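Citrate synthase (Thermotoga maritima, PDB 2P2W) probably catalyses the condensation of oxaloacetate with acetyl-CoA and water to give citrate and CoA, feeding the tricarboxylic acid cycle. Local coordinates at residues A[14-19]-A[173-178]. Numbering follows the deposited sequence.
Sequences SSICYL and LMEQDI
Beside the predicted active site, where a citrate ion, probably from the crystallisation liquor, is bound, Cys17, Leu19 and Ile16 of segment 14-19 pack against Glu175, Gln176 and Asp177 in the loop between helices 163-173 and 180-189. Cys17 lies at the centre: its CB is 3.1 Å from Glu175 OE2, and its SG, anti to the backbone N (chi1 160°), lies 3.7 Å from Asp177 N. Glu175 bends at chi2 (75°), which folds its carboxylate back over its own loop; OE2 accepts Asp177 N at 2.8 Å from above the carboxylate plane and also bonds His332 of helix 317-337. Ile16 crosses this side chain at about a right angle, its CG2 3.8 Å from Glu175 CD. Farther along the strand, the two methyls of Leu19 take different parts of Gln176: CD2 meets CG at 3.9 Å, while CD1 rests by the amide. That amide is held by Tyr253 at OE1 and gives NE2 to the citrate, with the predicted active-site His250 alongside. No direct hydrogen bond joins the segments; water does instead. One water is hydrogen-bonded to Ser14 OG, Cys17 O and Asp177 OD1 (2.9 Å to the last), and a second bonds Cys17 O and, weakly, the same OD1. Ser14 OG also closes an ST turn by accepting Ile16 N. The apolar side chains of Cys17 and Leu19 thus back Gln176; Glu175 is held within the chain by Asp177 N and His332, while Asp177, through water and the hydroxyls of Thr346 and Ser347 of the second subunit, links the loop to the dimer interface.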
ATOM      1  N   SER A  14     -11.926   4.223 -17.381  1.00 24.23           N
ATOM      2  CA  SER A  14     -12.027   2.791 -17.158  1.00 23.26           C
ATOM      3  C   SER A  14     -13.266   2.207 -17.834  1.00 22.65           C
ATOM      4  O   SER A  14     -14.323   2.825 -17.906  1.00 23.96           O
ATOM      5  CB  SER A  14     -12.091   2.541 -15.651  1.00 23.38           C
ATOM      6  OG  SER A  14     -12.114   1.134 -15.407  1.00 24.35           O
ATOM      7  N   SER A  15     -13.087   0.989 -18.382  1.00 22.73           N
ATOM      8  CA  SER A  15     -14.217   0.284 -18.958  1.00 23.60           C
ATOM      9  C   SER A  15     -14.622  -0.929 -18.106  1.00 22.93           C
ATOM     10  O   SER A  15     -15.426  -1.764 -18.508  1.00 23.56           O
ATOM     11  CB  SER A  15     -13.820  -0.176 -20.359  1.00 25.88           C
ATOM     12  OG  SER A  15     -12.813  -1.183 -20.257  1.00 31.47           O
ATOM     13  N   ILE A  16     -14.014  -1.034 -16.903  1.00 22.19           N
ATOM     14  CA  ILE A  16     -14.253  -2.201 -16.047  1.00 21.89           C
ATOM     15  C   ILE A  16     -15.603  -2.141 -15.326  1.00 22.00           C
ATOM     16  O   ILE A  16     -16.369  -3.096 -15.300  1.00 22.63           O
ATOM     17  CB  ILE A  16     -13.139  -2.269 -15.004  1.00 21.77           C
ATOM     18  CG1 ILE A  16     -11.795  -2.567 -15.669  1.00 21.20           C
ATOM     19  CG2 ILE A  16     -13.433  -3.404 -14.004  1.00 20.39           C
ATOM     20  CD1 ILE A  16     -10.641  -2.538 -14.666  1.00 20.10           C
ATOM     21  N   CYS A  17     -15.910  -1.005 -14.716  1.00 22.17           N
ATOM     22  CA  CYS A  17     -17.124  -0.902 -13.923  1.00 21.77           C
ATOM     23  C   CYS A  17     -17.769   0.471 -13.910  1.00 22.55           C
ATOM     24  O   CYS A  17     -17.089   1.489 -13.809  1.00 21.06           O
ATOM     25  CB  CYS A  17     -16.790  -1.329 -12.491  1.00 22.24           C
ATOM     26  SG  CYS A  17     -17.924  -0.793 -11.190  1.00 22.62           S
ATOM     27  N   TYR A  18     -19.092   0.485 -14.020  1.00 22.08           N
ATOM     28  CA  TYR A  18     -19.836   1.731 -13.977  1.00 23.64           C
ATOM     29  C   TYR A  18     -20.595   1.773 -12.661  1.00 23.15           C
ATOM     30  O   TYR A  18     -21.414   0.898 -12.373  1.00 23.34           O
ATOM     31  CB  TYR A  18     -20.816   1.842 -15.148  1.00 26.13           C
ATOM     32  CG  TYR A  18     -21.718   3.059 -15.053  1.00 29.10           C
ATOM     33  CD1 TYR A  18     -21.190   4.324 -14.783  1.00 31.44           C
ATOM     34  CD2 TYR A  18     -23.099   2.942 -15.206  1.00 29.31           C
ATOM     35  CE1 TYR A  18     -22.017   5.443 -14.662  1.00 33.97           C
ATOM     36  CE2 TYR A  18     -23.936   4.053 -15.088  1.00 32.67           C
ATOM     37  CZ  TYR A  18     -23.391   5.298 -14.814  1.00 34.11           C
ATOM     38  OH  TYR A  18     -24.219   6.390 -14.682  1.00 36.63           O
ATOM     39  N   LEU A  19     -20.296   2.789 -11.861  1.00 21.41           N
ATOM     40  CA  LEU A  19     -20.931   2.977 -10.568  1.00 22.29           C
ATOM     41  C   LEU A  19     -21.899   4.153 -10.664  1.00 21.89           C
ATOM     42  O   LEU A  19     -21.476   5.298 -10.796  1.00 21.59           O
ATOM     43  CB  LEU A  19     -19.866   3.263  -9.510  1.00 23.45           C
ATOM     44  CG  LEU A  19     -20.335   3.617  -8.098  1.00 25.87           C
ATOM     45  CD1 LEU A  19     -21.225   2.518  -7.554  1.00 25.09           C
ATOM     46  CD2 LEU A  19     -19.119   3.819  -7.205  1.00 26.26           C
ATOM     47  N   LEU A 173     -18.857  -8.356  -4.210  1.00 15.51           N
ATOM     48  CA  LEU A 173     -17.711  -7.615  -3.688  1.00 15.86           C
ATOM     49  C   LEU A 173     -16.467  -7.575  -4.576  1.00 16.18           C
ATOM     50  O   LEU A 173     -15.469  -6.963  -4.208  1.00 18.16           O
ATOM     51  CB  LEU A 173     -17.309  -8.200  -2.327  1.00 15.44           C
ATOM     52  CG  LEU A 173     -18.341  -8.155  -1.199  1.00 17.81           C
ATOM     53  CD1 LEU A 173     -17.933  -9.120  -0.084  1.00 15.85           C
ATOM     54  CD2 LEU A 173     -18.450  -6.731  -0.668  1.00 16.91           C
ATOM     55  N   MET A 174     -16.508  -8.213  -5.737  1.00 16.87           N
ATOM     56  CA  MET A 174     -15.332  -8.240  -6.595  1.00 18.04           C
ATOM     57  C   MET A 174     -14.827  -6.902  -7.110  1.00 19.28           C
ATOM     58  O   MET A 174     -13.619  -6.709  -7.247  1.00 19.41           O
ATOM     59  CB  MET A 174     -15.568  -9.132  -7.810  1.00 18.75           C
ATOM     60  CG  MET A 174     -15.455 -10.608  -7.547  1.00 20.21           C
ATOM     61  SD  MET A 174     -15.557 -11.515  -9.097  1.00 20.88           S
ATOM     62  CE  MET A 174     -15.500 -13.190  -8.488  1.00 19.84           C
ATOM     63  N   GLU A 175     -15.732  -5.973  -7.382  1.00 19.05           N
ATOM     64  CA  GLU A 175     -15.303  -4.714  -7.974  1.00 19.66           C
ATOM     65  C   GLU A 175     -16.224  -3.515  -7.771  1.00 20.14           C
ATOM     66  O   GLU A 175     -17.445  -3.662  -7.754  1.00 20.08           O
ATOM     67  CB  GLU A 175     -15.126  -4.960  -9.478  1.00 20.25           C
ATOM     68  CG  GLU A 175     -15.312  -3.747 -10.365  1.00 20.31           C
ATOM     69  CD  GLU A 175     -14.138  -2.804 -10.302  1.00 20.68           C
ATOM     70  OE1 GLU A 175     -13.052  -3.251  -9.882  1.00 18.50           O
ATOM     71  OE2 GLU A 175     -14.303  -1.622 -10.683  1.00 19.35           O
ATOM     72  N   GLN A 176     -15.631  -2.331  -7.611  1.00 19.84           N
ATOM     73  CA  GLN A 176     -16.419  -1.106  -7.492  1.00 19.94           C
ATOM     74  C   GLN A 176     -15.670   0.203  -7.725  1.00 20.04           C
ATOM     75  O   GLN A 176     -15.484   1.011  -6.813  1.00 19.79           O
ATOM     76  CB  GLN A 176     -17.168  -1.020  -6.157  1.00 19.61           C
ATOM     77  CG  GLN A 176     -18.158   0.156  -6.179  1.00 20.61           C
ATOM     78  CD  GLN A 176     -19.294   0.021  -5.188  1.00 20.60           C
ATOM     79  OE1 GLN A 176     -20.314  -0.608  -5.470  1.00 18.41           O
ATOM     80  NE2 GLN A 176     -19.120   0.619  -4.014  1.00 19.53           N
ATOM     81  N   ASP A 177     -15.241   0.399  -8.966  1.00 20.15           N
ATOM     82  CA  ASP A 177     -14.571   1.629  -9.367  1.00 20.75           C
ATOM     83  C   ASP A 177     -13.321   1.965  -8.545  1.00 20.23           C
ATOM     84  O   ASP A 177     -12.605   1.071  -8.087  1.00 18.04           O
ATOM     85  CB  ASP A 177     -15.590   2.777  -9.309  1.00 23.73           C
ATOM     86  CG  ASP A 177     -15.205   3.957 -10.182  1.00 27.61           C
ATOM     87  OD1 ASP A 177     -14.852   3.743 -11.360  1.00 28.72           O
ATOM     88  OD2 ASP A 177     -15.271   5.102  -9.686  1.00 31.13           O
ATOM     89  N   ILE A 178     -13.069   3.256  -8.346  1.00 19.34           N
ATOM     90  CA  ILE A 178     -11.875   3.677  -7.626  1.00 18.70           C
ATOM     91  C   ILE A 178     -12.056   3.952  -6.138  1.00 18.88           C
ATOM     92  O   ILE A 178     -11.896   5.085  -5.672  1.00 18.61           O
ATOM     93  CB  ILE A 178     -11.245   4.916  -8.301  1.00 18.33           C
ATOM     94  CG1 ILE A 178     -11.344   4.785  -9.825  1.00 19.50           C
ATOM     95  CG2 ILE A 178      -9.784   5.037  -7.897  1.00 17.95           C
ATOM     96  CD1 ILE A 178     -10.661   3.545 -10.408  1.00 18.65           C
TER
HETATM   97  O   HOH W   1     -14.137   1.485 -13.032  1.00 32.51           O
HETATM   98  O   HOH W   2     -16.119   4.124 -14.469  1.00 37.04           O